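Long-range contact in protein of unknown function with a Fic domain (Bacteroides thetaiotaomicron VPI-5482, PDB 3CUC), which is of unknown function but belongs to the Fic/DOC family, with a largely helical Fic domain: residues E23-E35 against R268-I282. Residues are numbered along the deposited sequence; the frame is centred on the assembly and turned at random.
Sequences EDLKRWNDKFKLE and RSLTLAIKAAKGESI
Trp28 packs as a knob into a hole formed by Ser269, Leu272, Ala273 and Ala276. Its CG lies anti to the backbone N (chi1 163°), a turn that carries the indole across to the facing helix. Ala273 CB stands over one face of the six-membered ring, 4.1 Å from the centroid and almost along the ring normal, which meets the geometry of a CH-pi contact. Leu272 CB comes instead to the ring edge, 3.6 Å from Trp28 CZ3, so two neighbouring residues of one helix turn hold the indole from different sides. Trp14 of helix 6-16 also touches Ala273.

These residues join helix 22-42 to the closing helix 256-277, distant in sequence but adjacent in this mostly helical Fic-family chain. The axes of the two short segments run roughly antiparallel, with 148° between their N-to-C directions, and approach to 9.0 Å, with Asp24 and Ala276 as the nearest CA pair. Beyond the second helix, Gly279 has positive phi and closes a Schellman motif, after which the chain turns back along helix 22-42. There Ile282 CD1 packs against the helix backbone, in van der Waals contact 3.6 Å from the carbonyl oxygen Arg27 O.

Charged groups occupy both ends of the interface. Arg268 NH2 donates to Glu35 OE1 over 3.1 Å in a bent bond (137°) that makes a salt bridge; the carboxylate oxygen is met on its syn side. Lys31 adds a long ion pair to the other oxygen of Glu35, and its CE lies against Leu272 CD2. At the opposite end Arg27 NH1 bridges to Asp24 OD1 at 2.7 Å, in the guanidinium plane, which should restrict rotation of the group beside the last helical turn and Glu280 O.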
loop_
_atom_site.group_PDB
_atom_site.type_symbol
_atom_site.label_atom_id
_atom_site.label_comp_id
_atom_site.label_asym_id
_atom_site.label_seq_id
_atom_site.Cartn_x
_atom_site.Cartn_y
_atom_site.Cartn_z
ATOM N N GLU A 23 -10.780 6.239 -22.641
ATOM C CA GLU A 23 -10.390 4.892 -23.089
ATOM C C GLU A 23 -8.910 4.582 -22.816
ATOM O O GLU A 23 -8.555 3.431 -22.547
ATOM C CB GLU A 23 -10.732 4.665 -24.576
ATOM C CG GLU A 23 -10.007 5.565 -25.590
ATOM C CD GLU A 23 -10.651 6.943 -25.772
ATOM O OE1 GLU A 23 -11.281 7.471 -24.826
ATOM O OE2 GLU A 23 -10.505 7.509 -26.871
ATOM N N ASP A 24 -8.053 5.599 -22.897
ATOM C CA ASP A 24 -6.659 5.467 -22.478
ATOM C C ASP A 24 -6.618 5.310 -20.956
ATOM O O ASP A 24 -5.891 4.468 -20.440
ATOM C CB ASP A 24 -5.818 6.683 -22.906
ATOM C CG ASP A 24 -5.671 6.814 -24.421
ATOM O OD1 ASP A 24 -5.512 5.789 -25.107
ATOM O OD2 ASP A 24 -5.683 7.958 -24.929
ATOM N N LEU A 25 -7.405 6.120 -20.250
ATOM C CA LEU A 25 -7.468 6.076 -18.785
ATOM C C LEU A 25 -7.983 4.734 -18.285
ATOM O O LEU A 25 -7.474 4.207 -17.299
ATOM C CB LEU A 25 -8.342 7.217 -18.239
ATOM C CG LEU A 25 -8.592 7.276 -16.724
ATOM C CD1 LEU A 25 -7.293 7.451 -15.934
ATOM C CD2 LEU A 25 -9.590 8.373 -16.390
ATOM N N LYS A 26 -8.983 4.181 -18.965
ATOM C CA LYS A 26 -9.527 2.874 -18.582
ATOM C C LYS A 26 -8.497 1.761 -18.720
ATOM O O LYS A 26 -8.396 0.898 -17.849
ATOM C CB LYS A 26 -10.760 2.508 -19.409
ATOM C CG LYS A 26 -11.367 1.168 -18.992
ATOM C CD LYS A 26 -12.782 0.975 -19.494
ATOM C CE LYS A 26 -13.476 -0.145 -18.738
ATOM N NZ LYS A 26 -12.754 -1.435 -18.860
ATOM N N ARG A 27 -7.752 1.770 -19.824
ATOM C CA ARG A 27 -6.676 0.804 -20.031
ATOM C C ARG A 27 -5.665 0.867 -18.900
ATOM O O ARG A 27 -5.267 -0.168 -18.368
ATOM C CB ARG A 27 -5.969 1.047 -21.366
ATOM C CG ARG A 27 -6.772 0.586 -22.579
ATOM C CD ARG A 27 -6.223 1.145 -23.890
ATOM N NE ARG A 27 -4.761 1.162 -23.890
ATOM C CZ ARG A 27 -3.996 2.231 -24.116
ATOM N NH1 ARG A 27 -4.519 3.414 -24.411
ATOM N NH2 ARG A 27 -2.679 2.111 -24.069
ATOM N N TRP A 28 -5.260 2.081 -18.529
ATOM C CA TRP A 28 -4.330 2.248 -17.417
ATOM C C TRP A 28 -4.933 1.684 -16.131
ATOM O O TRP A 28 -4.306 0.864 -15.453
ATOM C CB TRP A 28 -3.920 3.712 -17.211
ATOM C CG TRP A 28 -3.325 3.915 -15.857
ATOM C CD1 TRP A 28 -3.921 4.499 -14.775
ATOM C CD2 TRP A 28 -2.050 3.471 -15.418
ATOM N NE1 TRP A 28 -3.080 4.466 -13.694
ATOM C CE2 TRP A 28 -1.922 3.840 -14.063
ATOM C CE3 TRP A 28 -0.992 2.804 -16.041
ATOM C CZ2 TRP A 28 -0.777 3.566 -13.317
ATOM C CZ3 TRP A 28 0.150 2.529 -15.298
ATOM C CH2 TRP A 28 0.248 2.909 -13.950
ATOM N N ASN A 29 -6.147 2.122 -15.803
ATOM C CA ASN A 29 -6.813 1.668 -14.577
ATOM C C ASN A 29 -7.029 0.168 -14.531
ATOM O O ASN A 29 -6.808 -0.447 -13.496
ATOM C CB ASN A 29 -8.151 2.375 -14.371
ATOM C CG ASN A 29 -7.985 3.816 -13.961
ATOM O OD1 ASN A 29 -7.063 4.166 -13.218
ATOM N ND2 ASN A 29 -8.875 4.668 -14.448
ATOM N N ASP A 30 -7.455 -0.417 -15.645
ATOM C CA ASP A 30 -7.654 -1.866 -15.710
ATOM C C ASP A 30 -6.353 -2.610 -15.403
ATOM O O ASP A 30 -6.331 -3.485 -14.539
ATOM C CB ASP A 30 -8.198 -2.291 -17.078
ATOM C CG ASP A 30 -9.685 -1.971 -17.257
ATOM O OD1 ASP A 30 -10.376 -1.629 -16.274
ATOM O OD2 ASP A 30 -10.174 -2.070 -18.398
ATOM N N LYS A 31 -5.268 -2.237 -16.081
ATOM C CA LYS A 31 -3.977 -2.875 -15.846
ATOM C C LYS A 31 -3.532 -2.723 -14.395
ATOM O O LYS A 31 -3.029 -3.677 -13.795
ATOM C CB LYS A 31 -2.883 -2.323 -16.766
ATOM C CG LYS A 31 -1.682 -3.278 -16.875
ATOM C CD LYS A 31 -0.382 -2.583 -17.287
ATOM C CE LYS A 31 0.812 -3.563 -17.275
ATOM N NZ LYS A 31 0.615 -4.730 -18.191
ATOM N N PHE A 32 -3.709 -1.533 -13.827
ATOM C CA PHE A 32 -3.271 -1.306 -12.457
ATOM C C PHE A 32 -4.060 -2.160 -11.455
ATOM O O PHE A 32 -3.469 -2.808 -10.582
ATOM C CB PHE A 32 -3.361 0.167 -12.068
ATOM C CG PHE A 32 -3.128 0.390 -10.613
ATOM C CD1 PHE A 32 -1.845 0.420 -10.107
ATOM C CD2 PHE A 32 -4.194 0.492 -9.739
ATOM C CE1 PHE A 32 -1.626 0.592 -8.760
ATOM C CE2 PHE A 32 -3.987 0.657 -8.390
ATOM C CZ PHE A 32 -2.702 0.705 -7.897
ATOM N N LYS A 33 -5.384 -2.151 -11.579
ATOM C CA LYS A 33 -6.260 -2.944 -10.707
ATOM C C LYS A 33 -5.816 -4.402 -10.681
ATOM O O LYS A 33 -5.741 -5.050 -9.630
ATOM C CB LYS A 33 -7.710 -2.878 -11.202
ATOM C CG LYS A 33 -8.739 -3.358 -10.186
ATOM C CD LYS A 33 -10.175 -3.114 -10.666
ATOM C CE LYS A 33 -10.597 -4.145 -11.716
ATOM N NZ LYS A 33 -12.046 -4.055 -12.047
ATOM N N LEU A 34 -5.516 -4.899 -11.868
ATOM C CA LEU A 34 -5.092 -6.264 -12.040
ATOM C C LEU A 34 -3.772 -6.506 -11.299
ATOM O O LEU A 34 -3.671 -7.367 -10.419
ATOM C CB LEU A 34 -4.906 -6.533 -13.535
ATOM C CG LEU A 34 -5.254 -7.918 -14.050
ATOM C CD1 LEU A 34 -4.615 -9.006 -13.181
ATOM C CD2 LEU A 34 -6.780 -8.041 -14.123
ATOM N N GLU A 35 -2.766 -5.712 -11.648
ATOM C CA GLU A 35 -1.416 -5.942 -11.157
ATOM C C GLU A 35 -1.258 -5.656 -9.672
ATOM O O GLU A 35 -0.498 -6.342 -8.984
ATOM C CB GLU A 35 -0.417 -5.115 -11.963
ATOM C CG GLU A 35 -0.341 -5.557 -13.423
ATOM C CD GLU A 35 1.074 -5.577 -13.969
ATOM O OE1 GLU A 35 1.869 -4.675 -13.615
ATOM O OE2 GLU A 35 1.389 -6.504 -14.749
ATOM N N ARG A 268 8.233 3.800 -12.672
ATOM C CA ARG A 268 7.624 2.778 -13.515
ATOM C C ARG A 268 6.172 3.125 -13.849
ATOM O O ARG A 268 5.776 3.017 -15.006
ATOM C CB ARG A 268 7.701 1.397 -12.851
ATOM C CG ARG A 268 7.342 0.242 -13.798
ATOM C CD ARG A 268 6.940 -1.054 -13.072
ATOM N NE ARG A 268 6.081 -1.881 -13.931
ATOM C CZ ARG A 268 4.772 -2.106 -13.760
ATOM N NH1 ARG A 268 4.090 -1.599 -12.726
ATOM N NH2 ARG A 268 4.131 -2.873 -14.639
ATOM N N SER A 269 5.398 3.550 -12.845
ATOM C CA SER A 269 3.978 3.904 -13.036
ATOM C C SER A 269 3.830 5.090 -13.968
ATOM O O SER A 269 3.002 5.069 -14.883
ATOM C CB SER A 269 3.299 4.254 -11.709
ATOM O OG SER A 269 3.247 3.148 -10.826
ATOM N N LEU A 270 4.628 6.128 -13.722
ATOM C CA LEU A 270 4.617 7.322 -14.550
ATOM C C LEU A 270 4.949 6.985 -16.002
ATOM O O LEU A 270 4.289 7.469 -16.922
ATOM C CB LEU A 270 5.593 8.369 -13.997
ATOM C CG LEU A 270 5.106 9.156 -12.774
ATOM C CD1 LEU A 270 6.261 9.877 -12.109
ATOM C CD2 LEU A 270 3.993 10.148 -13.156
ATOM N N THR A 271 5.958 6.143 -16.203
ATOM C CA THR A 271 6.375 5.787 -17.555
ATOM C C THR A 271 5.260 5.044 -18.283
ATOM O O THR A 271 4.945 5.360 -19.424
ATOM C CB THR A 271 7.655 4.940 -17.550
ATOM O OG1 THR A 271 8.710 5.676 -16.917
ATOM C CG2 THR A 271 8.070 4.603 -18.969
ATOM N N LEU A 272 4.656 4.070 -17.613
ATOM C CA LEU A 272 3.530 3.342 -18.185
ATOM C C LEU A 272 2.317 4.239 -18.418
ATOM O O LEU A 272 1.630 4.098 -19.432
ATOM C CB LEU A 272 3.126 2.158 -17.294
ATOM C CG LEU A 272 3.449 0.759 -17.818
ATOM C CD1 LEU A 272 4.948 0.648 -18.161
ATOM C CD2 LEU A 272 3.005 -0.315 -16.803
ATOM N N ALA A 273 2.042 5.138 -17.474
ATOM C CA ALA A 273 0.852 5.980 -17.553
ATOM C C ALA A 273 0.985 6.987 -18.692
ATOM O O ALA A 273 0.033 7.208 -19.444
ATOM C CB ALA A 273 0.611 6.682 -16.239
ATOM N N ILE A 274 2.172 7.575 -18.827
ATOM C CA ILE A 274 2.478 8.454 -19.963
ATOM C C ILE A 274 2.298 7.698 -21.287
ATOM O O ILE A 274 1.757 8.234 -22.261
ATOM C CB ILE A 274 3.920 9.033 -19.870
ATOM C CG1 ILE A 274 4.002 10.079 -18.758
ATOM C CG2 ILE A 274 4.341 9.661 -21.189
ATOM C CD1 ILE A 274 5.404 10.540 -18.461
ATOM N N LYS A 275 2.747 6.448 -21.301
ATOM C CA LYS A 275 2.649 5.601 -22.483
ATOM C C LYS A 275 1.179 5.402 -22.862
ATOM O O LYS A 275 0.814 5.505 -24.033
ATOM C CB LYS A 275 3.340 4.258 -22.209
ATOM C CG LYS A 275 4.077 3.651 -23.398
ATOM C CD LYS A 275 5.240 2.759 -22.938
ATOM C CE LYS A 275 5.589 1.689 -23.970
ATOM N NZ LYS A 275 5.849 2.259 -25.316
ATOM N N ALA A 276 0.344 5.146 -21.857
ATOM C CA ALA A 276 -1.092 4.973 -22.058
ATOM C C ALA A 276 -1.734 6.256 -22.575
ATOM O O ALA A 276 -2.476 6.223 -23.554
ATOM C CB ALA A 276 -1.764 4.533 -20.765
ATOM N N ALA A 277 -1.432 7.381 -21.923
ATOM C CA ALA A 277 -1.937 8.699 -22.337
ATOM C C ALA A 277 -1.652 8.990 -23.812
ATOM O O ALA A 277 -2.503 9.516 -24.523
ATOM C CB ALA A 277 -1.341 9.799 -21.467
ATOM N N LYS A 278 -0.460 8.626 -24.272
ATOM C CA LYS A 278 -0.081 8.793 -25.677
ATOM C C LYS A 278 -0.726 7.767 -26.617
ATOM O O LYS A 278 -0.410 7.744 -27.799
ATOM C CB LYS A 278 1.442 8.711 -25.815
ATOM C CG LYS A 278 2.205 9.863 -25.175
ATOM C CD LYS A 278 3.708 9.624 -25.297
ATOM C CE LYS A 278 4.517 10.881 -25.028
ATOM N NZ LYS A 278 5.980 10.589 -24.986
ATOM N N GLY A 279 -1.607 6.913 -26.098
ATOM C CA GLY A 279 -2.311 5.925 -26.917
ATOM C C GLY A 279 -1.539 4.655 -27.251
ATOM O O GLY A 279 -2.070 3.779 -27.931
ATOM N N GLU A 280 -0.299 4.536 -26.771
ATOM C CA GLU A 280 0.554 3.376 -27.079
ATOM C C GLU A 280 0.178 2.184 -26.207
ATOM O O GLU A 280 -0.565 2.333 -25.252
ATOM C CB GLU A 280 2.029 3.714 -26.856
ATOM C CG GLU A 280 2.544 4.899 -27.667
ATOM C CD GLU A 280 3.741 5.566 -27.018
ATOM O OE1 GLU A 280 4.560 4.850 -26.407
ATOM O OE2 GLU A 280 3.861 6.806 -27.107
ATOM N N SER A 281 0.712 1.009 -26.526
ATOM C CA SER A 281 0.379 -0.220 -25.795
ATOM C C SER A 281 1.065 -0.299 -24.442
ATOM O O SER A 281 2.159 0.250 -24.256
ATOM C CB SER A 281 0.758 -1.460 -26.615
ATOM O OG SER A 281 0.702 -2.644 -25.829
ATOM N N ILE A 282 0.410 -1.012 -23.519
ATOM C CA ILE A 282 0.943 -1.277 -22.180
ATOM C C ILE A 282 1.023 -2.785 -21.865
ATOM O O ILE A 282 2.085 -3.260 -21.454
ATOM C CB ILE A 282 0.169 -0.504 -21.067
ATOM C CG1 ILE A 282 -1.351 -0.658 -21.213
ATOM C CG2 ILE A 282 0.544 0.971 -21.096
ATOM C CD1 ILE A 282 -2.138 0.151 -20.204
#